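Local coordinates for protein inorganic pyrophosphatase (Shewanella sp. AS-11, PDB 6LL8) that probably hydrolyses diphosphate to two phosphates as a metal-dependent type II inorganic pyrophosphatase, and here holds a diphosphate analogue with magnesium and fluoride, at residues Glu259-Leu264 against Asp289-Arg294; Ile215-Val220 against Leu250-Asp255; Asp147-Lys152 against Thr254-Glu259; Ser153-Thr158 against Ser293-Val298. All blocks are in the same frame, centred on the assembly; numbering follows the deposited sequence.

Interaction 1: residues Glu259-Leu264 against Asp289-Arg294; sequences EGSEML and DGVLSR. With 2PN (imidodiphosphoric acid), chain I.
Ser261 sits above the flat peptide carbonyl of Val291. Its neighbours Glu259 and Gly260 form a G1 beta bulge opposite Asp255, where strand 260-267 starts in the mixed sheet of the DHHA2 domain. Ser261 OG donates to Val291 O at 2.7 Å and stands 42° out of the carbonyl plane, not on a lone pair. The second flat group is the guanidinium of Arg294. The bound imidodiphosphate lies at its edge, with P2 in the guanidinium plane. Arg294 NE gives a nearly straight bond to ligand O4, 2.8 Å at 174°. Arg294 NH2 reaches ligand O5 at 3.0 Å and adds a weak bond to O4. One phosphoryl group is thus held in a fork, which would fix its rotation. Asp202 makes a salt bridge to the same NH2.

The segment 289-294 crosses the bulge on its way from strand 285-289 to helix 294-307. Gly260 has no side chain, so the crossing backbone comes close: Gly260 CA is 3.7 Å from Gly290 N. Ser261 chi1 of -62° puts OG anti to its own carbonyl carbon and turns it to Val291. The same OG is hydrogen-bonded to Thr254 OG1. This ties the segment to the neighbouring strand 248-255.

Leu292 packs on Glu259 with its methyl tips. Leu292 CD1 is 4.2 Å from Glu259 CB, so the start of the glutamate side chain is packed in apolar contact. Leu292 CD2 rests on the glutamate backbone, 3.8 Å from Glu259 CA.

Interaction 2: residues Ile215-Val220 against Leu250-Asp255; sequences IGQLEV and LLLLTD
Strands 215-220 and 250-255 run parallel, their axes 4.5 Å apart at an angle of 14°, with Gly216, Leu218 and Val220 making the backbone bonds to Leu250, Leu252 and Thr254. Leu218 N meets Leu252 O at 2.8 Å. Together with helix 230-243 the strands form a beta-alpha-beta crossover inside the mixed DHHA2 sheet, with 248-255 its middle strand.

One face carries Ile215, Gln217 and Glu219 beside Leu250, Leu252 and Thr254. Ile215 and Leu250 lie side by side, and Ile215 CG1 is 4.1 Å from Leu250 CD1. Ile215 CG2 crosses to Leu252 CD1 at 4.0 Å. Helix 294-307 covers this end of the face. On the other face Leu251 CD1 lies over the backbone of Gly216, 3.6 Å from Gly216 C. Leu218 CD1 packs alongside Leu253 CD2 at 4.0 Å. Helix 230-243 touches Leu251 and Leu253 there.

The polar contact is Gln217 to Thr254. With CG anti to the backbone N (chi1 -177°), the extended glutamine carries its amide across to the neighbouring strand. Gln217 NE2 donates to Thr254 OG1 at 2.9 Å, straight at 178° and in the amide plane. Thr254 OG1 is also bonded to Ser261 OG.

Gln217 NE2 has a second acceptor, Leu292 O. Two bonds on one amide nitrogen should fix which way the amide is turned, in a side chain whose nearest atom is about 4 Å from the bound imidodiphosphate.

Interaction 3: residues Asp147-Lys152 against Thr254-Glu259; sequences DTVIFK and TDIMKE. With MG (magnesium ion), chain D; MG (magnesium ion), chain F; 2PN (imidodiphosphoric acid), chain I.
Lys152 leaves the backbone with CG anti to its carbonyl carbon (chi1 -63°), stays extended through chi2 and chi3, and turns at chi4 to set NZ over the carbonyl of Ile256. Lys152 NZ donates to Ile256 O at 3.0 Å, 38° above the carbonyl plane. Ile256 places CG2 anti to its own carbonyl carbon, and this Ile256 methyl meets Val149 CG1 at 3.6 Å, the two side chains crossing at a slant. Ile150 CD1 touches Ile256 CD1 more loosely. Phe184 of helix 176-187 covers all three.

The loop that carries Val149 and Lys152 follows helix 134-147. Val149 ends that helix in a Schellman motif and then starts a type I' turn that closes at Lys152. On the other side Asp255 OD1 accepts from Met257 N and Lys258 N, an Asx turn and Asx motif. This shapes the turn after strand 248-255.

Asp147, the last residue of helix 134-147, bridges two magnesium ions that also bind the imidodiphosphate. Asp147 OD2 binds one at 2.1 Å, with ligand O3, Asp15, Asp73 and His95. Asp147 OD1 binds the other at 2.2 Å, with ligand O2 and Asp13.

Glu259 crosses the lysine chain at about a right angle. A water donates to Lys152 O at 2.8 Å and to Glu259 OE1 at 2.7 Å. Lys152 NZ and Glu259 OE2 are 4.3 Å apart, beyond a salt bridge. The lysine charge is thus met by a backbone carbonyl, and the nearby carboxylate probably steadies it further.

Interaction 4: residues Ser153-Thr158 against Ser293-Val298; sequences SPTCTT and SRKKQV. With 2PN (imidodiphosphoric acid), chain I.
Ser293 caps the start of helix 294-307, and the type I turn Ser153-Cys156 packs against this capped end. Ser293 OG accepts from Lys296 N at 3.0 Å. Thr155 CG2 sits beside that oxygen, 3.3 Å from Ser293 OG, and Thr155 slides past Lys296, with Thr155 CG2 3.8 Å from Lys296 CB. Ser153 OG and Thr155 OG1 are hydrogen-bonded to each other within the turn.

Pro154 meets Gln297 at about a right angle. Pro154 CG is 3.4 Å from Gln297 OE1. That oxygen is already engaged: it accepts from Ser293 N in the carbonyl plane and also from Leu292 N. With NE2 bonded to Gly290 O as well, the amide is fixed beside the proline ring. Lys296 runs along the backbone of Pro154 with its apolar chain.

The N-cap and first turn carry the Ser-Arg-Lys-Lys-Gln sequence known from type II pyrophosphatases, here closed over the analogue from the DHHA2 side. Lys295 begins in the crowded position (chi1 71°), with CG flanked by both backbone neighbours of CA. It then bends at chi3 and chi4, so that the chain curls back to the ligand. Lys295 NZ donates to ligand O3 at 2.9 Å and to O6 at 3.1 Å, spanning both phosphoryl groups. Lys295 N adds a bond to ligand O6 at 2.9 Å, where the positive end of the helix dipole probably also attracts the anion. A water accepts from Lys295 NZ and is hydrogen-bonded to Thr155 OG1.

Overall arrangement
All four contacts reach one imidodiphosphate site, interaction 2 through Gln217. Interactions 1 and 2 have centres about 7 Å apart and meet in the mixed sheet, where Ser261 OG lies 2.7 Å from Thr254 OG1. Interaction 3 continues strand 248-255 of interaction 2 into the turn after it; Val220 O and Ile256 N are 2.9 Å apart. Interactions 1 and 4 share Ser293 and Arg294, and Leu292 N is 2.8 Å from Gln297 OE1. Interactions 3 and 4 use successive parts of one loop, their centres about 10 Å apart. That loop follows directly on the magnesium ligand Asp147, the last residue of its helix, while Arg294 and Lys295 grip the imidodiphosphate from the start of helix 294-307.

Interaction 1: residues Glu259-Leu264 against Asp289-Arg294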
loop_
_atom_site.group_PDB
_atom_site.type_symbol
_atom_site.label_atom_id
_atom_site.label_comp_id
_atom_site.label_asym_id
_atom_site.label_seq_id
_atom_site.Cartn_x
_atom_site.Cartn_y
_atom_site.Cartn_z
ATOM N N GLU A 259 11.868 11.369 9.037
ATOM C CA GLU A 259 10.954 11.684 7.925
ATOM C C GLU A 259 11.741 11.837 6.625
ATOM O O GLU A 259 11.595 12.831 5.898
ATOM C CB GLU A 259 10.101 12.907 8.221
ATOM C CG GLU A 259 9.247 12.737 9.465
ATOM C CD GLU A 259 8.245 13.823 9.769
ATOM O OE1 GLU A 259 8.006 14.641 8.891
ATOM O OE2 GLU A 259 7.784 13.881 10.920
ATOM N N GLY A 260 12.497 10.828 6.267
ATOM C CA GLY A 260 13.197 10.778 4.980
ATOM C C GLY A 260 13.535 9.355 4.622
ATOM O O GLY A 260 13.319 8.430 5.445
ATOM N N SER A 261 14.034 9.160 3.410
ATOM C CA SER A 261 14.318 7.805 2.906
ATOM C C SER A 261 15.688 7.751 2.272
ATOM O O SER A 261 16.040 8.662 1.509
ATOM C CB SER A 261 13.287 7.385 1.863
ATOM O OG SER A 261 11.970 7.326 2.390
ATOM N N GLU A 262 16.377 6.634 2.475
ATOM C CA GLU A 262 17.519 6.297 1.619
ATOM C C GLU A 262 16.992 5.395 0.515
ATOM O O GLU A 262 16.395 4.356 0.845
ATOM C CB GLU A 262 18.607 5.616 2.436
ATOM C CG GLU A 262 19.822 5.336 1.578
ATOM C CD GLU A 262 21.025 4.795 2.285
ATOM O OE1 GLU A 262 20.851 3.850 3.021
ATOM O OE2 GLU A 262 22.114 5.302 2.030
ATOM N N MET A 263 17.242 5.734 -0.721
ATOM C CA MET A 263 16.828 4.893 -1.836
ATOM C C MET A 263 18.018 4.133 -2.369
ATOM O O MET A 263 19.033 4.728 -2.708
ATOM C CB MET A 263 16.213 5.729 -2.952
ATOM C CG MET A 263 15.660 4.901 -4.096
ATOM S SD MET A 263 15.090 5.881 -5.500
ATOM C CE MET A 263 13.444 6.297 -4.928
ATOM N N LEU A 264 17.883 2.824 -2.440
ATOM C CA LEU A 264 18.839 1.916 -3.098
ATOM C C LEU A 264 18.351 1.736 -4.532
ATOM O O LEU A 264 17.144 1.459 -4.721
ATOM C CB LEU A 264 18.920 0.578 -2.370
ATOM C CG LEU A 264 19.152 0.629 -0.863
ATOM C CD1 LEU A 264 19.232 -0.776 -0.281
ATOM C CD2 LEU A 264 20.366 1.436 -0.499
ATOM N N ASP A 289 15.733 13.505 1.590
ATOM C CA ASP A 289 15.192 14.223 2.753
ATOM C C ASP A 289 13.691 14.443 2.540
ATOM O O ASP A 289 13.289 14.830 1.437
ATOM C CB ASP A 289 15.930 15.544 2.911
ATOM C CG ASP A 289 15.399 16.382 4.038
ATOM O OD1 ASP A 289 15.724 16.049 5.152
ATOM O OD2 ASP A 289 14.586 17.318 3.743
ATOM N N GLY A 290 12.896 14.249 3.594
ATOM C CA GLY A 290 11.464 14.553 3.559
ATOM C C GLY A 290 10.630 13.481 2.883
ATOM O O GLY A 290 9.395 13.588 2.951
ATOM N N VAL A 291 11.225 12.468 2.260
ATOM C CA VAL A 291 10.434 11.495 1.487
ATOM C C VAL A 291 9.932 10.400 2.404
ATOM O O VAL A 291 10.709 9.604 2.972
ATOM C CB VAL A 291 11.233 10.962 0.301
ATOM C CG1 VAL A 291 10.501 9.804 -0.351
ATOM C CG2 VAL A 291 11.481 12.075 -0.682
ATOM N N LEU A 292 8.610 10.375 2.531
ATOM C CA LEU A 292 7.869 9.293 3.213
ATOM C C LEU A 292 6.999 8.511 2.232
ATOM O O LEU A 292 6.781 7.321 2.471
ATOM C CB LEU A 292 6.986 9.846 4.346
ATOM C CG LEU A 292 7.719 10.373 5.570
ATOM C CD1 LEU A 292 6.742 11.090 6.507
ATOM C CD2 LEU A 292 8.440 9.260 6.316
ATOM N N SER A 293 6.381 9.187 1.277
ATOM C CA SER A 293 5.275 8.641 0.472
ATOM C C SER A 293 5.735 8.170 -0.908
ATOM O O SER A 293 6.211 8.996 -1.721
ATOM C CB SER A 293 4.236 9.692 0.285
ATOM O OG SER A 293 3.259 9.274 -0.656
ATOM N N ARG A 294 5.536 6.900 -1.202
ATOM C CA ARG A 294 5.817 6.401 -2.556
ATOM C C ARG A 294 4.843 7.015 -3.553
ATOM O O ARG A 294 5.268 7.548 -4.594
ATOM C CB ARG A 294 5.814 4.872 -2.525
ATOM C CG ARG A 294 6.011 4.203 -3.885
ATOM C CD ARG A 294 6.246 2.711 -3.800
ATOM N NE ARG A 294 5.236 2.068 -3.004
ATOM C CZ ARG A 294 5.385 0.961 -2.286
ATOM N NH1 ARG A 294 6.429 0.169 -2.457
ATOM N NH2 ARG A 294 4.471 0.647 -1.385
HETATM P P1 2PN I . -0.306 2.498 -0.287
HETATM O O1 2PN I . -0.667 1.151 -0.908
HETATM O O2 2PN I . 0.496 2.349 0.978
HETATM O O3 2PN I . -1.543 3.354 -0.093
HETATM N N1 2PN I . 0.635 3.283 -1.385
HETATM P P2 2PN I . 2.228 3.705 -1.465
HETATM O O4 2PN I . 2.691 3.178 -2.820
HETATM O O5 2PN I . 2.959 3.016 -0.333
HETATM O O6 2PN I . 2.307 5.210 -1.387
#

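Interaction 2: residues Ile215-Val220 against Leu250-Asp255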
loop_
_atom_site.group_PDB
_atom_site.type_symbol
_atom_site.label_atom_id
_atom_site.label_comp_id
_atom_site.label_asym_id
_atom_site.label_seq_id
_atom_site.Cartn_x
_atom_site.Cartn_y
_atom_site.Cartn_z
ATOM N N ILE A 215 9.418 -1.098 -7.066
ATOM C CA ILE A 215 9.754 -0.207 -5.934
ATOM C C ILE A 215 9.308 -0.888 -4.641
ATOM O O ILE A 215 8.097 -1.105 -4.460
ATOM C CB ILE A 215 9.081 1.165 -6.069
ATOM C CG1 ILE A 215 9.307 1.767 -7.457
ATOM C CG2 ILE A 215 9.554 2.061 -4.943
ATOM C CD1 ILE A 215 8.671 3.119 -7.674
ATOM N N GLY A 216 10.247 -1.169 -3.764
ATOM C CA GLY A 216 9.950 -1.619 -2.418
ATOM C C GLY A 216 10.093 -0.492 -1.427
ATOM O O GLY A 216 10.720 0.541 -1.712
ATOM N N GLN A 217 9.523 -0.695 -0.261
ATOM C CA GLN A 217 9.650 0.266 0.844
ATOM C C GLN A 217 9.696 -0.483 2.157
ATOM O O GLN A 217 8.952 -1.453 2.339
ATOM C CB GLN A 217 8.504 1.268 0.822
ATOM C CG GLN A 217 8.654 2.335 1.914
ATOM C CD GLN A 217 7.733 3.514 1.766
ATOM O OE1 GLN A 217 6.610 3.364 1.293
ATOM N NE2 GLN A 217 8.191 4.702 2.123
ATOM N N LEU A 218 10.561 -0.027 3.045
ATOM C CA LEU A 218 10.645 -0.522 4.424
ATOM C C LEU A 218 10.611 0.686 5.346
ATOM O O LEU A 218 11.631 1.364 5.535
ATOM C CB LEU A 218 11.901 -1.348 4.630
ATOM C CG LEU A 218 11.928 -2.638 3.835
ATOM C CD1 LEU A 218 13.346 -3.171 3.704
ATOM C CD2 LEU A 218 11.002 -3.679 4.450
ATOM N N GLU A 219 9.465 0.942 5.944
ATOM C CA GLU A 219 9.279 2.012 6.930
ATOM C C GLU A 219 9.635 1.494 8.313
ATOM O O GLU A 219 9.132 0.451 8.745
ATOM C CB GLU A 219 7.821 2.464 6.970
ATOM C CG GLU A 219 7.273 3.084 5.693
ATOM C CD GLU A 219 5.755 2.961 5.675
ATOM O OE1 GLU A 219 5.262 1.800 5.789
ATOM O OE2 GLU A 219 5.087 3.973 5.617
ATOM N N VAL A 220 10.518 2.217 8.971
ATOM C CA VAL A 220 11.015 1.824 10.303
ATOM C C VAL A 220 11.186 3.066 11.160
ATOM O O VAL A 220 11.200 4.189 10.650
ATOM C CB VAL A 220 12.345 1.053 10.190
ATOM C CG1 VAL A 220 12.210 -0.218 9.378
ATOM C CG2 VAL A 220 13.442 1.927 9.641
ATOM N N LEU A 250 14.045 -0.225 -7.178
ATOM C CA LEU A 250 14.338 0.794 -6.158
ATOM C C LEU A 250 13.856 0.248 -4.830
ATOM O O LEU A 250 12.782 -0.356 -4.764
ATOM C CB LEU A 250 13.582 2.093 -6.479
ATOM C CG LEU A 250 13.648 2.565 -7.927
ATOM C CD1 LEU A 250 12.816 3.836 -8.054
ATOM C CD2 LEU A 250 15.071 2.728 -8.436
ATOM N N LEU A 251 14.622 0.492 -3.782
ATOM C CA LEU A 251 14.186 0.112 -2.415
ATOM C C LEU A 251 14.329 1.325 -1.527
ATOM O O LEU A 251 15.435 1.822 -1.335
ATOM C CB LEU A 251 14.972 -1.081 -1.886
ATOM C CG LEU A 251 14.618 -1.531 -0.469
ATOM C CD1 LEU A 251 13.172 -1.985 -0.376
ATOM C CD2 LEU A 251 15.540 -2.642 -0.005
ATOM N N LEU A 252 13.219 1.774 -0.979
ATOM C CA LEU A 252 13.172 2.887 -0.024
ATOM C C LEU A 252 13.341 2.376 1.383
ATOM O O LEU A 252 12.543 1.553 1.852
ATOM C CB LEU A 252 11.810 3.579 -0.129
ATOM C CG LEU A 252 11.509 4.282 -1.447
ATOM C CD1 LEU A 252 10.004 4.362 -1.649
ATOM C CD2 LEU A 252 12.127 5.672 -1.466
ATOM N N LEU A 253 14.379 2.842 2.050
ATOM C CA LEU A 253 14.584 2.577 3.493
ATOM C C LEU A 253 14.129 3.870 4.178
ATOM O O LEU A 253 14.800 4.909 4.090
ATOM C CB LEU A 253 16.053 2.263 3.778
ATOM C CG LEU A 253 16.668 1.156 2.936
ATOM C CD1 LEU A 253 18.124 0.954 3.345
ATOM C CD2 LEU A 253 15.892 -0.148 3.066
ATOM N N THR A 254 12.945 3.842 4.763
ATOM C CA THR A 254 12.229 5.048 5.191
ATOM C C THR A 254 12.251 5.131 6.706
ATOM O O THR A 254 11.747 4.253 7.383
ATOM C CB THR A 254 10.812 5.042 4.657
ATOM O OG1 THR A 254 10.864 5.004 3.229
ATOM C CG2 THR A 254 10.030 6.236 5.141
ATOM N N ASP A 255 12.829 6.217 7.226
ATOM C CA ASP A 255 12.890 6.486 8.668
ATOM C C ASP A 255 11.740 7.419 8.998
ATOM O O ASP A 255 11.730 8.575 8.546
ATOM C CB ASP A 255 14.258 7.086 8.978
ATOM C CG ASP A 255 14.507 7.311 10.446
ATOM O OD1 ASP A 255 13.597 7.835 11.098
ATOM O OD2 ASP A 255 15.617 6.880 10.932
#

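Interaction 3: residues Asp147-Lys152 against Thr254-Glu259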
loop_
_atom_site.group_PDB
_atom_site.type_symbol
_atom_site.label_atom_id
_atom_site.label_comp_id
_atom_site.label_asym_id
_atom_site.label_seq_id
_atom_site.Cartn_x
_atom_site.Cartn_y
_atom_site.Cartn_z
ATOM N N ASP A 147 -1.143 4.093 6.704
ATOM C CA ASP A 147 -0.935 4.773 5.409
ATOM C C ASP A 147 -0.490 6.217 5.582
ATOM O O ASP A 147 0.299 6.703 4.780
ATOM C CB ASP A 147 -2.210 4.743 4.586
ATOM C CG ASP A 147 -2.258 3.610 3.592
ATOM O OD1 ASP A 147 -1.681 2.572 3.898
ATOM O OD2 ASP A 147 -2.964 3.711 2.555
ATOM N N THR A 148 -0.968 6.901 6.611
ATOM C CA THR A 148 -0.596 8.292 6.832
ATOM C C THR A 148 0.655 8.425 7.693
ATOM O O THR A 148 1.064 9.561 7.955
ATOM C CB THR A 148 -1.714 9.101 7.453
ATOM O OG1 THR A 148 -1.964 8.691 8.790
ATOM C CG2 THR A 148 -2.974 9.111 6.622
ATOM N N VAL A 149 1.241 7.327 8.116
ATOM C CA VAL A 149 2.451 7.378 8.973
ATOM C C VAL A 149 2.136 8.231 10.208
ATOM O O VAL A 149 2.852 9.193 10.549
ATOM C CB VAL A 149 3.730 7.786 8.223
ATOM C CG1 VAL A 149 4.957 7.530 9.096
ATOM C CG2 VAL A 149 3.843 7.048 6.902
ATOM N N ILE A 150 1.064 7.887 10.894
ATOM C CA ILE A 150 0.667 8.609 12.125
ATOM C C ILE A 150 0.539 10.096 11.805
ATOM O O ILE A 150 0.949 10.968 12.597
ATOM C CB ILE A 150 1.599 8.340 13.318
ATOM C CG1 ILE A 150 2.261 6.959 13.313
ATOM C CG2 ILE A 150 0.815 8.573 14.604
ATOM C CD1 ILE A 150 3.295 6.736 14.423
ATOM N N PHE A 151 -0.058 10.392 10.664
ATOM C CA PHE A 151 -0.360 11.759 10.172
ATOM C C PHE A 151 0.892 12.487 9.681
ATOM O O PHE A 151 0.769 13.660 9.290
ATOM C CB PHE A 151 -1.122 12.612 11.183
ATOM C CG PHE A 151 -2.315 11.979 11.828
ATOM C CD1 PHE A 151 -3.131 11.072 11.169
ATOM C CD2 PHE A 151 -2.715 12.419 13.070
ATOM C CE1 PHE A 151 -4.265 10.581 11.779
ATOM C CE2 PHE A 151 -3.860 11.930 13.669
ATOM C CZ PHE A 151 -4.635 11.002 13.023
ATOM N N LYS A 152 2.052 11.857 9.670
ATOM C CA LYS A 152 3.289 12.539 9.235
ATOM C C LYS A 152 3.420 12.591 7.716
ATOM O O LYS A 152 4.109 13.450 7.182
ATOM C CB LYS A 152 4.515 11.799 9.777
ATOM C CG LYS A 152 4.646 11.749 11.292
ATOM C CD LYS A 152 5.751 10.795 11.760
ATOM C CE LYS A 152 5.931 10.739 13.273
ATOM N NZ LYS A 152 7.350 10.579 13.577
ATOM N N THR A 254 12.945 3.842 4.763
ATOM C CA THR A 254 12.229 5.048 5.191
ATOM C C THR A 254 12.251 5.131 6.706
ATOM O O THR A 254 11.747 4.253 7.383
ATOM C CB THR A 254 10.812 5.042 4.657
ATOM O OG1 THR A 254 10.864 5.004 3.229
ATOM C CG2 THR A 254 10.030 6.236 5.141
ATOM N N ASP A 255 12.829 6.217 7.226
ATOM C CA ASP A 255 12.890 6.486 8.668
ATOM C C ASP A 255 11.740 7.419 8.998
ATOM O O ASP A 255 11.730 8.575 8.546
ATOM C CB ASP A 255 14.258 7.086 8.978
ATOM C CG ASP A 255 14.507 7.311 10.446
ATOM O OD1 ASP A 255 13.597 7.835 11.098
ATOM O OD2 ASP A 255 15.617 6.880 10.932
ATOM N N ILE A 256 10.777 6.919 9.754
ATOM C CA ILE A 256 9.560 7.703 10.035
ATOM C C ILE A 256 9.795 8.778 11.085
ATOM O O ILE A 256 8.941 9.648 11.220
ATOM C CB ILE A 256 8.367 6.828 10.378
ATOM C CG1 ILE A 256 8.476 6.179 11.749
ATOM C CG2 ILE A 256 8.106 5.831 9.264
ATOM C CD1 ILE A 256 7.177 6.049 12.476
ATOM N N MET A 257 10.911 8.732 11.780
ATOM C CA MET A 257 11.209 9.791 12.768
ATOM C C MET A 257 12.054 10.896 12.105
ATOM O O MET A 257 11.705 12.060 12.339
ATOM C CB MET A 257 11.858 9.189 14.023
ATOM C CG MET A 257 11.065 7.979 14.603
ATOM S SD MET A 257 9.345 8.306 15.182
ATOM C CE MET A 257 9.715 9.417 16.534
ATOM N N LYS A 258 13.065 10.588 11.311
ATOM C CA LYS A 258 13.809 11.581 10.481
ATOM C C LYS A 258 12.886 12.138 9.395
ATOM O O LYS A 258 13.179 13.195 8.816
ATOM C CB LYS A 258 15.014 10.946 9.753
ATOM C CG LYS A 258 16.166 10.484 10.639
ATOM C CD LYS A 258 17.234 9.702 9.853
ATOM C CE LYS A 258 18.320 9.154 10.756
ATOM N NZ LYS A 258 17.754 8.429 11.929
ATOM N N GLU A 259 11.868 11.369 9.037
ATOM C CA GLU A 259 10.954 11.684 7.925
ATOM C C GLU A 259 11.741 11.837 6.625
ATOM O O GLU A 259 11.595 12.831 5.898
ATOM C CB GLU A 259 10.101 12.907 8.221
ATOM C CG GLU A 259 9.247 12.737 9.465
ATOM C CD GLU A 259 8.245 13.823 9.769
ATOM O OE1 GLU A 259 8.006 14.641 8.891
ATOM O OE2 GLU A 259 7.784 13.881 10.920
HETATM MG MG MG D . -3.319 2.703 0.697
HETATM MG MG MG F . -0.512 1.186 2.657
HETATM P P1 2PN I . -0.306 2.498 -0.287
HETATM O O1 2PN I . -0.667 1.151 -0.908
HETATM O O2 2PN I . 0.496 2.349 0.978
HETATM O O3 2PN I . -1.543 3.354 -0.093
HETATM N N1 2PN I . 0.635 3.283 -1.385
HETATM P P2 2PN I . 2.228 3.705 -1.465
HETATM O O4 2PN I . 2.691 3.178 -2.820
HETATM O O5 2PN I . 2.959 3.016 -0.333
HETATM O O6 2PN I . 2.307 5.210 -1.387
HETATM O O HOH W 1 5.430 15.384 8.629
HETATM O O HOH W 2 8.831 12.476 13.029
HETATM O O HOH W 3 1.744 1.438 3.368
HETATM O O HOH W 4 -1.291 0.021 4.615
#

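Interaction 4: residues Ser153-Thr158 against Ser293-Val298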
loop_
_atom_site.group_PDB
_atom_site.type_symbol
_atom_site.label_atom_id
_atom_site.label_comp_id
_atom_site.label_asym_id
_atom_site.label_seq_id
_atom_site.Cartn_x
_atom_site.Cartn_y
_atom_site.Cartn_z
ATOM N N SER A 153 2.845 11.636 7.021
ATOM C CA SER A 153 3.016 11.559 5.563
ATOM C C SER A 153 2.375 12.770 4.910
ATOM O O SER A 153 1.268 13.158 5.297
ATOM C CB SER A 153 2.419 10.300 5.022
ATOM O OG SER A 153 2.629 10.227 3.619
ATOM N N PRO A 154 2.945 13.298 3.822
ATOM C CA PRO A 154 2.310 14.396 3.103
ATOM C C PRO A 154 1.038 13.998 2.365
ATOM O O PRO A 154 0.337 14.882 1.912
ATOM C CB PRO A 154 3.390 14.882 2.144
ATOM C CG PRO A 154 4.232 13.702 1.911
ATOM C CD PRO A 154 4.253 12.972 3.247
ATOM N N THR A 155 0.714 12.708 2.316
ATOM C CA THR A 155 -0.583 12.285 1.797
ATOM C C THR A 155 -1.703 12.546 2.789
ATOM O O THR A 155 -2.868 12.496 2.416
ATOM C CB THR A 155 -0.588 10.817 1.405
ATOM O OG1 THR A 155 -0.340 10.070 2.587
ATOM C CG2 THR A 155 0.417 10.526 0.326
ATOM N N CYS A 156 -1.380 12.782 4.041
ATOM C CA CYS A 156 -2.422 12.944 5.074
ATOM C C CYS A 156 -3.202 14.228 4.813
ATOM O O CYS A 156 -2.616 15.264 4.491
ATOM C CB CYS A 156 -1.798 12.983 6.460
ATOM S SG CYS A 156 -2.992 12.847 7.798
ATOM N N THR A 157 -4.516 14.134 4.957
ATOM C CA THR A 157 -5.429 15.269 4.830
ATOM C C THR A 157 -6.237 15.395 6.108
ATOM O O THR A 157 -6.315 14.494 6.921
ATOM C CB THR A 157 -6.368 15.106 3.631
ATOM O OG1 THR A 157 -7.308 14.068 3.897
ATOM C CG2 THR A 157 -5.615 14.824 2.348
ATOM N N THR A 158 -6.918 16.525 6.254
ATOM C CA THR A 158 -7.870 16.730 7.362
ATOM C C THR A 158 -8.908 15.604 7.387
ATOM O O THR A 158 -9.286 15.145 8.460
ATOM C CB THR A 158 -8.561 18.084 7.219
ATOM O OG1 THR A 158 -7.534 19.083 7.161
ATOM C CG2 THR A 158 -9.519 18.327 8.358
ATOM N N SER A 293 6.381 9.187 1.277
ATOM C CA SER A 293 5.275 8.641 0.472
ATOM C C SER A 293 5.735 8.170 -0.908
ATOM O O SER A 293 6.211 8.996 -1.721
ATOM C CB SER A 293 4.236 9.692 0.285
ATOM O OG SER A 293 3.259 9.274 -0.656
ATOM N N ARG A 294 5.536 6.900 -1.202
ATOM C CA ARG A 294 5.817 6.401 -2.556
ATOM C C ARG A 294 4.843 7.015 -3.553
ATOM O O ARG A 294 5.268 7.548 -4.594
ATOM C CB ARG A 294 5.814 4.872 -2.525
ATOM C CG ARG A 294 6.011 4.203 -3.885
ATOM C CD ARG A 294 6.246 2.711 -3.800
ATOM N NE ARG A 294 5.236 2.068 -3.004
ATOM C CZ ARG A 294 5.385 0.961 -2.286
ATOM N NH1 ARG A 294 6.429 0.169 -2.457
ATOM N NH2 ARG A 294 4.471 0.647 -1.385
ATOM N N LYS A 295 3.539 6.986 -3.276
ATOM C CA LYS A 295 2.559 7.467 -4.276
ATOM C C LYS A 295 2.732 8.966 -4.558
ATOM O O LYS A 295 2.442 9.373 -5.676
ATOM C CB LYS A 295 1.104 7.186 -3.872
ATOM C CG LYS A 295 0.583 8.033 -2.721
ATOM C CD LYS A 295 -0.921 7.862 -2.450
ATOM C CE LYS A 295 -1.355 6.464 -2.086
ATOM N NZ LYS A 295 -0.692 5.970 -0.851
ATOM N N LYS A 296 3.163 9.768 -3.585
ATOM C CA LYS A 296 3.153 11.232 -3.772
ATOM C C LYS A 296 4.534 11.775 -4.076
ATOM O O LYS A 296 4.653 12.743 -4.831
ATOM C CB LYS A 296 2.538 11.914 -2.559
ATOM C CG LYS A 296 2.302 13.389 -2.676
ATOM C CD LYS A 296 1.535 13.943 -1.502
ATOM C CE LYS A 296 1.414 15.451 -1.483
ATOM N NZ LYS A 296 0.671 15.953 -2.640
ATOM N N GLN A 297 5.578 11.199 -3.504
ATOM C CA GLN A 297 6.929 11.777 -3.554
ATOM C C GLN A 297 7.890 10.969 -4.406
ATOM O O GLN A 297 8.977 11.464 -4.683
ATOM C CB GLN A 297 7.490 11.970 -2.159
ATOM C CG GLN A 297 6.664 12.941 -1.306
ATOM C CD GLN A 297 7.170 12.964 0.105
ATOM O OE1 GLN A 297 7.007 12.009 0.871
ATOM N NE2 GLN A 297 7.841 14.040 0.470
ATOM N N VAL A 298 7.570 9.743 -4.764
ATOM C CA VAL A 298 8.496 8.871 -5.512
ATOM C C VAL A 298 7.957 8.622 -6.912
ATOM O O VAL A 298 8.661 8.853 -7.901
ATOM C CB VAL A 298 8.758 7.577 -4.733
ATOM C CG1 VAL A 298 9.582 6.586 -5.534
ATOM C CG2 VAL A 298 9.439 7.868 -3.411
HETATM P P1 2PN I . -0.306 2.498 -0.287
HETATM O O1 2PN I . -0.667 1.151 -0.908
HETATM O O2 2PN I . 0.496 2.349 0.978
HETATM O O3 2PN I . -1.543 3.354 -0.093
HETATM N N1 2PN I . 0.635 3.283 -1.385
HETATM P P2 2PN I . 2.228 3.705 -1.465
HETATM O O4 2PN I . 2.691 3.178 -2.820
HETATM O O5 2PN I . 2.959 3.016 -0.333
HETATM O O6 2PN I . 2.307 5.210 -1.387
HETATM O O HOH W 5 -1.006 7.556 1.705
#